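Local coordinates for protein beta-glucanase (Clostridium thermocellum, PDB 3WVJ) that hydrolyses mixed-linkage beta-1,3-1,4-glucans such as lichenan, as an endo-acting glycoside hydrolase of family 16 with a beta-jellyroll fold, at residues A[38-43]-A[47-52]; A[138-143]-A[147-152]. All blocks are in the same frame, centred on the assembly; numbering follows the deposited sequence.

How the interactions relate
Both contacts belong to the jellyroll of a single family 16 glucanase chain, but they lie in separate regions: their centres are 21 Å apart and their nearest atoms about 12 Å. Interaction 1 (38-43 with 47-52) is a backbone-bonded beta hairpin, whereas interaction 2 (138-143 with 147-152) rests on aromatic side chains where a loop leads into a strand. Strand 46-53 pairs with strand 204-214, which pairs with strand 75-82, which in turn pairs with strand 147-154, so the two contacts are connected through neighbouring strands. A bound B3P molecule lies about 10 Å from the side chain of Leu49 in interaction 1.

Interaction 1 of 2, residues A[38-43]-A[47-52]; sequences SQVTFS and MILTLD
Backbone hydrogen bonds tie Thr41 to Ile48 in both directions. Ile48 N to Thr41 O is short and nearly straight (2.7 Å, 173°). Thr41 N gives the return bond to Ile48 O at 3.1 Å. Two residues along, past the non-hydrogen-bonded pair Val40 and Leu49, Thr50 N donates to Gln39 O (2.9 Å), which carries the pairing beyond strand 40-43 into the 3-10 segment before it.

A water adds a polar bridge on the face of Thr41 and Ile48. It donates to Ile48 O and is hydrogen-bonded to both Thr41 OG1 (2.7 Å) and Thr50 OG1. Thr50 OG1 is also hydrogen-bonded to Gln205 of strand 204-214.

Apolar contacts gather on the other face. Val40 and Leu49 lie side by side, with CG2 of Val40 3.6 Å from CD2 of Leu49. Met47 CG, anti to its own backbone N (chi1 -179°), comes obliquely against the Phe42 ring, 3.4 Å from CE1. Beyond it the chain bends twice and turns off from strand 40-43, Met47 SD staying 4.1 Å from Val40 CG1. Met183 and Leu185 of strand 179-187 pack against Met47 and Leu49, respectively.

The arrangement is an antiparallel beta hairpin at whose turn strand 40-43 folds back on strand 46-53 of the jellyroll.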
ATOM      1  N   SER A  38      -8.238  -7.669  13.585  1.00 41.99           N
ATOM      2  CA  SER A  38      -9.477  -8.401  13.153  1.00 43.55           C
ATOM      3  C   SER A  38      -9.826  -8.042  11.676  1.00 43.36           C
ATOM      4  O   SER A  38     -10.553  -8.785  11.009  1.00 44.63           O
ATOM      5  CB  SER A  38     -10.607  -8.071  14.075  1.00 45.46           C
ATOM      6  OG  SER A  38     -10.773  -6.690  14.100  1.00 44.23           O
ATOM      7  N   GLN A  39      -9.261  -6.922  11.155  1.00 41.04           N
ATOM      8  CA  GLN A  39      -9.642  -6.457   9.845  1.00 41.01           C
ATOM      9  C   GLN A  39      -8.750  -6.955   8.700  1.00 40.33           C
ATOM     10  O   GLN A  39      -8.923  -6.536   7.502  1.00 40.39           O
ATOM     11  CB  GLN A  39      -9.608  -4.910   9.859  1.00 39.46           C
ATOM     12  CG  GLN A  39     -10.586  -4.330  10.848  1.00 40.27           C
ATOM     13  CD  GLN A  39     -11.973  -5.015  10.807  1.00 42.84           C
ATOM     14  OE1 GLN A  39     -12.729  -4.919   9.791  1.00 43.84           O
ATOM     15  NE2 GLN A  39     -12.346  -5.655  11.914  1.00 43.97           N
ATOM     16  N   VAL A  40      -7.734  -7.730   9.079  1.00 39.81           N
ATOM     17  CA  VAL A  40      -6.913  -8.449   8.135  1.00 39.94           C
ATOM     18  C   VAL A  40      -7.303  -9.922   8.239  1.00 42.76           C
ATOM     19  O   VAL A  40      -7.002 -10.491   9.239  1.00 42.96           O
ATOM     20  CB  VAL A  40      -5.409  -8.273   8.523  1.00 38.07           C
ATOM     21  CG1 VAL A  40      -4.521  -9.019   7.561  1.00 38.17           C
ATOM     22  CG2 VAL A  40      -5.005  -6.794   8.505  1.00 36.20           C
ATOM     23  N   THR A  41      -7.899 -10.535   7.213  1.00 44.90           N
ATOM     24  CA  THR A  41      -8.391 -11.928   7.295  1.00 49.70           C
ATOM     25  C   THR A  41      -7.937 -12.516   5.979  1.00 51.66           C
ATOM     26  O   THR A  41      -7.344 -11.775   5.138  1.00 49.82           O
ATOM     27  CB  THR A  41      -9.925 -12.004   7.376  1.00 51.67           C
ATOM     28  OG1 THR A  41     -10.456 -11.271   6.260  1.00 51.30           O
ATOM     29  CG2 THR A  41     -10.429 -11.399   8.683  1.00 51.30           C
ATOM     30  N   PHE A  42      -8.143 -13.817   5.829  1.00 54.73           N
ATOM     31  CA  PHE A  42      -7.691 -14.591   4.679  1.00 57.70           C
ATOM     32  C   PHE A  42      -8.848 -15.455   4.166  1.00 62.60           C
ATOM     33  O   PHE A  42      -9.498 -16.157   4.937  1.00 66.19           O
ATOM     34  CB  PHE A  42      -6.426 -15.406   5.036  1.00 57.13           C
ATOM     35  CG  PHE A  42      -5.318 -14.537   5.537  1.00 53.67           C
ATOM     36  CD1 PHE A  42      -4.369 -14.009   4.661  1.00 53.54           C
ATOM     37  CD2 PHE A  42      -5.272 -14.120   6.879  1.00 52.92           C
ATOM     38  CE1 PHE A  42      -3.387 -13.100   5.108  1.00 49.68           C
ATOM     39  CE2 PHE A  42      -4.294 -13.205   7.316  1.00 49.96           C
ATOM     40  CZ  PHE A  42      -3.348 -12.704   6.434  1.00 48.33           C
ATOM     41  N   SER A  43      -9.151 -15.341   2.873  1.00 63.64           N
ATOM     42  CA  SER A  43     -10.046 -16.264   2.197  1.00 66.66           C
ATOM     43  C   SER A  43      -9.759 -16.279   0.689  1.00 67.28           C
ATOM     44  O   SER A  43      -9.243 -15.291   0.122  1.00 63.66           O
ATOM     45  CB  SER A  43     -11.475 -15.842   2.437  1.00 68.35           C
ATOM     46  OG  SER A  43     -11.512 -14.434   2.330  1.00 68.98           O
ATOM     47  N   MET A  47      -5.565 -12.186   0.913  1.00 48.02           N
ATOM     48  CA  MET A  47      -5.578 -11.453   2.130  1.00 45.40           C
ATOM     49  C   MET A  47      -6.621 -10.361   1.923  1.00 44.79           C
ATOM     50  O   MET A  47      -6.684  -9.708   0.838  1.00 44.38           O
ATOM     51  CB  MET A  47      -4.186 -10.911   2.398  1.00 43.57           C
ATOM     52  CG  MET A  47      -4.080 -10.130   3.689  1.00 41.96           C
ATOM     53  SD  MET A  47      -4.532  -8.384   3.472  1.00 40.97           S
ATOM     54  CE  MET A  47      -3.022  -7.685   2.818  1.00 38.69           C
ATOM     55  N   ILE A  48      -7.496 -10.176   2.908  1.00 44.60           N
ATOM     56  CA  ILE A  48      -8.603  -9.215   2.778  1.00 44.30           C
ATOM     57  C   ILE A  48      -8.400  -8.116   3.843  1.00 42.12           C
ATOM     58  O   ILE A  48      -8.099  -8.418   4.992  1.00 41.50           O
ATOM     59  CB  ILE A  48      -9.933  -9.951   2.898  1.00 47.02           C
ATOM     60  CG1 ILE A  48      -9.945 -10.984   1.798  1.00 49.19           C
ATOM     61  CG2 ILE A  48     -11.100  -9.016   2.696  1.00 47.32           C
ATOM     62  CD1 ILE A  48     -11.311 -11.256   1.290  1.00 52.49           C
ATOM     63  N   LEU A  49      -8.440  -6.844   3.426  1.00 40.78           N
ATOM     64  CA  LEU A  49      -8.516  -5.756   4.359  1.00 39.41           C
ATOM     65  C   LEU A  49      -9.937  -5.260   4.343  1.00 40.34           C
ATOM     66  O   LEU A  49     -10.497  -5.015   3.268  1.00 40.75           O
ATOM     67  CB  LEU A  49      -7.590  -4.570   3.932  1.00 37.94           C
ATOM     68  CG  LEU A  49      -6.099  -4.876   3.859  1.00 37.04           C
ATOM     69  CD1 LEU A  49      -5.389  -3.538   3.504  1.00 35.39           C
ATOM     70  CD2 LEU A  49      -5.585  -5.377   5.193  1.00 37.02           C
ATOM     71  N   THR A  50     -10.548  -5.146   5.521  1.00 40.76           N
ATOM     72  CA  THR A  50     -11.965  -4.756   5.597  1.00 42.12           C
ATOM     73  C   THR A  50     -12.106  -3.509   6.436  1.00 41.45           C
ATOM     74  O   THR A  50     -11.720  -3.499   7.604  1.00 40.90           O
ATOM     75  CB  THR A  50     -12.867  -5.876   6.160  1.00 43.93           C
ATOM     76  OG1 THR A  50     -12.686  -7.056   5.367  1.00 44.60           O
ATOM     77  CG2 THR A  50     -14.334  -5.473   6.090  1.00 45.47           C
ATOM     78  N   LEU A  51     -12.610  -2.462   5.797  1.00 41.93           N
ATOM     79  CA  LEU A  51     -12.949  -1.204   6.435  1.00 41.77           C
ATOM     80  C   LEU A  51     -14.392  -1.352   6.849  1.00 44.09           C
ATOM     81  O   LEU A  51     -15.280  -1.727   6.052  1.00 45.47           O
ATOM     82  CB  LEU A  51     -12.837  -0.095   5.451  1.00 41.17           C
ATOM     83  CG  LEU A  51     -13.490   1.253   5.789  1.00 41.36           C
ATOM     84  CD1 LEU A  51     -12.948   1.769   7.097  1.00 40.42           C
ATOM     85  CD2 LEU A  51     -13.198   2.266   4.692  1.00 40.68           C
ATOM     86  N   ASP A  52     -14.621  -1.100   8.117  1.00 45.35           N
ATOM     87  CA  ASP A  52     -15.911  -1.321   8.731  1.00 49.01           C
ATOM     88  C   ASP A  52     -16.074  -0.321   9.864  1.00 49.55           C
ATOM     89  O   ASP A  52     -15.098   0.325  10.325  1.00 48.37           O
ATOM     90  CB  ASP A  52     -16.049  -2.779   9.190  1.00 49.87           C
ATOM     91  CG  ASP A  52     -17.505  -3.199   9.385  1.00 53.73           C
ATOM     92  OD1 ASP A  52     -18.479  -2.495   9.024  1.00 53.70           O
ATOM     93  OD2 ASP A  52     -17.697  -4.263   9.950  1.00 56.08           O
TER
HETATM   94  O   HOH W   1     -10.552  -8.619   6.391  1.00 39.35           O

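Interaction 2 of 2, residues A[138-143]-A[147-152]; sequences LGFDAS and HTYGFE
Phe140 and His147 meet as a face-to-face stack, their side chains arriving from opposite directions with ring centroids 3.7 Å apart and planes at 9°. The rings are slightly slid: NE2 of His147 stands over the middle of the phenyl ring, and CE1 of Phe140 over the middle of the imidazole. The nearest pair of atoms is Phe140 CD1 and His147 CE1, at 3.3 Å. With CB of Phe140 already directed at the strand, CG lies between backbone N and carbonyl carbon (chi1 54°), which sets the ring flat against the imidazole. On the opposite face of the phenyl, Leu138 CB sits 3.8 Å above the plane, so the ring is layered between leucine and imidazole. His147 ND1 makes a weak hydrogen bond to Asp145 O.

Tyr149 approaches differently, bringing its hydroxyl in plane to the rim of the Phe140 ring, with OH 3.5 Å from CE1 of Phe140. The methyl CB of Ala142 packs against the same OH at 3.3 Å, and CD2 of Leu138 reaches the edge of the tyrosine ring, 3.7 Å from its CE1. A water lies in the plane of the Tyr149 ring, hydrogen-bonded to its OH. Phe112 of strand 106-113 packs edge-to-face with Tyr149.

The loop's own bend is held by Asp141 OD1, which accepts from both OG and N of Ser143 on one face of the carboxylate; the bond from Ser143 N (2.8 Å) forms an Asx turn. Here an Asx-turned loop leads from strand 134-137 into strand 147-154 of the jellyroll, with Phe140 of the loop stacked on His147, the first residue of that strand.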
ATOM      1  N   LEU A 138      -5.362   3.817 -15.940  1.00 49.14           N
ATOM      2  CA  LEU A 138      -5.064   2.402 -16.122  1.00 50.78           C
ATOM      3  C   LEU A 138      -5.604   1.851 -17.416  1.00 54.52           C
ATOM      4  O   LEU A 138      -5.033   0.911 -17.963  1.00 57.24           O
ATOM      5  CB  LEU A 138      -5.578   1.567 -14.956  1.00 49.62           C
ATOM      6  CG  LEU A 138      -5.029   1.816 -13.546  1.00 46.91           C
ATOM      7  CD1 LEU A 138      -6.029   1.336 -12.511  1.00 46.32           C
ATOM      8  CD2 LEU A 138      -3.639   1.212 -13.287  1.00 45.88           C
ATOM      9  N   GLY A 139      -6.703   2.401 -17.916  1.00 56.19           N
ATOM     10  CA  GLY A 139      -7.317   1.832 -19.105  1.00 58.89           C
ATOM     11  C   GLY A 139      -8.083   0.577 -18.762  1.00 59.82           C
ATOM     12  O   GLY A 139      -8.457  -0.174 -19.643  1.00 62.65           O
ATOM     13  N   PHE A 140      -8.304   0.360 -17.471  1.00 57.47           N
ATOM     14  CA  PHE A 140      -9.249  -0.634 -16.974  1.00 58.51           C
ATOM     15  C   PHE A 140      -9.668  -0.225 -15.566  1.00 57.04           C
ATOM     16  O   PHE A 140      -9.137   0.720 -15.006  1.00 55.37           O
ATOM     17  CB  PHE A 140      -8.610  -2.046 -16.923  1.00 58.69           C
ATOM     18  CG  PHE A 140      -7.309  -2.111 -16.144  1.00 56.02           C
ATOM     19  CD1 PHE A 140      -7.305  -2.183 -14.756  1.00 53.48           C
ATOM     20  CD2 PHE A 140      -6.084  -2.123 -16.809  1.00 56.27           C
ATOM     21  CE1 PHE A 140      -6.108  -2.280 -14.047  1.00 51.88           C
ATOM     22  CE2 PHE A 140      -4.878  -2.210 -16.103  1.00 54.49           C
ATOM     23  CZ  PHE A 140      -4.887  -2.299 -14.716  1.00 52.16           C
ATOM     24  N   ASP A 141     -10.594  -0.971 -14.976  1.00 58.33           N
ATOM     25  CA  ASP A 141     -11.058  -0.681 -13.626  1.00 56.22           C
ATOM     26  C   ASP A 141     -10.385  -1.576 -12.581  1.00 55.10           C
ATOM     27  O   ASP A 141     -10.574  -2.781 -12.564  1.00 56.13           O
ATOM     28  CB  ASP A 141     -12.568  -0.831 -13.542  1.00 57.65           C
ATOM     29  CG  ASP A 141     -13.124  -0.345 -12.220  1.00 56.21           C
ATOM     30  OD1 ASP A 141     -12.412  -0.416 -11.198  1.00 53.46           O
ATOM     31  OD2 ASP A 141     -14.280   0.132 -12.209  1.00 57.09           O
ATOM     32  N   ALA A 142      -9.644  -0.953 -11.664  1.00 51.89           N
ATOM     33  CA  ALA A 142      -8.767  -1.692 -10.766  1.00 50.63           C
ATOM     34  C   ALA A 142      -9.565  -2.459  -9.721  1.00 50.91           C
ATOM     35  O   ALA A 142      -9.075  -3.393  -9.106  1.00 51.12           O
ATOM     36  CB  ALA A 142      -7.785  -0.747 -10.104  1.00 47.15           C
ATOM     37  N   SER A 143     -10.811  -2.052  -9.532  1.00 51.42           N
ATOM     38  CA  SER A 143     -11.670  -2.720  -8.585  1.00 52.21           C
ATOM     39  C   SER A 143     -12.385  -3.948  -9.197  1.00 55.07           C
ATOM     40  O   SER A 143     -13.076  -4.653  -8.494  1.00 56.03           O
ATOM     41  CB  SER A 143     -12.702  -1.721  -8.058  1.00 51.67           C
ATOM     42  OG  SER A 143     -13.628  -1.344  -9.056  1.00 53.09           O
ATOM     43  N   HIS A 147      -5.066  -7.338 -10.651  1.00 51.22           N
ATOM     44  CA  HIS A 147      -4.050  -6.960 -11.605  1.00 51.38           C
ATOM     45  C   HIS A 147      -2.781  -6.937 -10.853  1.00 49.88           C
ATOM     46  O   HIS A 147      -2.807  -6.981  -9.654  1.00 48.41           O
ATOM     47  CB  HIS A 147      -4.360  -5.567 -12.143  1.00 50.78           C
ATOM     48  CG  HIS A 147      -5.453  -5.562 -13.178  1.00 52.83           C
ATOM     49  ND1 HIS A 147      -6.746  -5.408 -12.859  1.00 53.31           N
ATOM     50  CD2 HIS A 147      -5.401  -5.710 -14.541  1.00 54.89           C
ATOM     51  CE1 HIS A 147      -7.484  -5.430 -13.969  1.00 55.51           C
ATOM     52  NE2 HIS A 147      -6.662  -5.619 -14.997  1.00 56.54           N
ATOM     53  N   THR A 148      -1.637  -6.858 -11.513  1.00 50.84           N
ATOM     54  CA  THR A 148      -0.404  -6.677 -10.753  1.00 49.80           C
ATOM     55  C   THR A 148       0.124  -5.267 -10.964  1.00 48.64           C
ATOM     56  O   THR A 148      -0.125  -4.655 -12.019  1.00 49.32           O
ATOM     57  CB  THR A 148       0.687  -7.647 -11.166  1.00 51.83           C
ATOM     58  OG1 THR A 148       1.167  -7.190 -12.427  1.00 54.41           O
ATOM     59  CG2 THR A 148       0.145  -9.065 -11.287  1.00 53.91           C
ATOM     60  N   TYR A 149       0.809  -4.759  -9.939  1.00 46.67           N
ATOM     61  CA  TYR A 149       1.301  -3.367  -9.883  1.00 44.87           C
ATOM     62  C   TYR A 149       2.627  -3.479  -9.172  1.00 44.50           C
ATOM     63  O   TYR A 149       2.837  -4.401  -8.347  1.00 44.67           O
ATOM     64  CB  TYR A 149       0.403  -2.456  -9.042  1.00 42.49           C
ATOM     65  CG  TYR A 149      -1.041  -2.437  -9.487  1.00 43.11           C
ATOM     66  CD1 TYR A 149      -1.482  -1.532 -10.466  1.00 42.99           C
ATOM     67  CD2 TYR A 149      -1.952  -3.344  -8.966  1.00 43.00           C
ATOM     68  CE1 TYR A 149      -2.802  -1.530 -10.890  1.00 43.86           C
ATOM     69  CE2 TYR A 149      -3.245  -3.344  -9.377  1.00 43.81           C
ATOM     70  CZ  TYR A 149      -3.669  -2.434 -10.335  1.00 44.19           C
ATOM     71  OH  TYR A 149      -4.968  -2.441 -10.736  1.00 45.14           O
ATOM     72  N   GLY A 150       3.539  -2.562  -9.461  1.00 43.55           N
ATOM     73  CA  GLY A 150       4.892  -2.722  -8.908  1.00 43.14           C
ATOM     74  C   GLY A 150       5.750  -1.520  -9.200  1.00 42.24           C
ATOM     75  O   GLY A 150       5.338  -0.666  -9.982  1.00 42.53           O
ATOM     76  N   PHE A 151       6.930  -1.462  -8.560  1.00 41.43           N
ATOM     77  CA  PHE A 151       7.958  -0.468  -8.872  1.00 41.23           C
ATOM     78  C   PHE A 151       9.348  -1.064  -8.745  1.00 42.41           C
ATOM     79  O   PHE A 151       9.600  -1.884  -7.835  1.00 42.23           O
ATOM     80  CB  PHE A 151       7.841   0.754  -7.983  1.00 39.16           C
ATOM     81  CG  PHE A 151       7.642   0.450  -6.524  1.00 37.74           C
ATOM     82  CD1 PHE A 151       8.737   0.355  -5.644  1.00 37.05           C
ATOM     83  CD2 PHE A 151       6.356   0.295  -5.998  1.00 36.70           C
ATOM     84  CE1 PHE A 151       8.569   0.105  -4.289  1.00 35.65           C
ATOM     85  CE2 PHE A 151       6.188   0.012  -4.647  1.00 35.38           C
ATOM     86  CZ  PHE A 151       7.288  -0.083  -3.782  1.00 34.89           C
ATOM     87  N   GLU A 152      10.248  -0.719  -9.658  1.00 43.83           N
ATOM     88  CA  GLU A 152      11.668  -1.015  -9.444  1.00 44.67           C
ATOM     89  C   GLU A 152      12.210   0.264  -8.840  1.00 43.40           C
ATOM     90  O   GLU A 152      12.194   1.328  -9.470  1.00 43.86           O
ATOM     91  CB  GLU A 152      12.434  -1.384 -10.704  1.00 47.62           C
ATOM     92  CG  GLU A 152      13.891  -1.818 -10.382  1.00 49.77           C
ATOM     93  CD  GLU A 152      14.872  -1.808 -11.562  1.00 53.08           C
ATOM     94  OE1 GLU A 152      14.807  -0.907 -12.423  1.00 54.33           O
ATOM     95  OE2 GLU A 152      15.750  -2.693 -11.653  1.00 54.49           O
TER
HETATM   96  O   HOH W   2      -6.758  -4.204  -9.419  1.00 46.09           O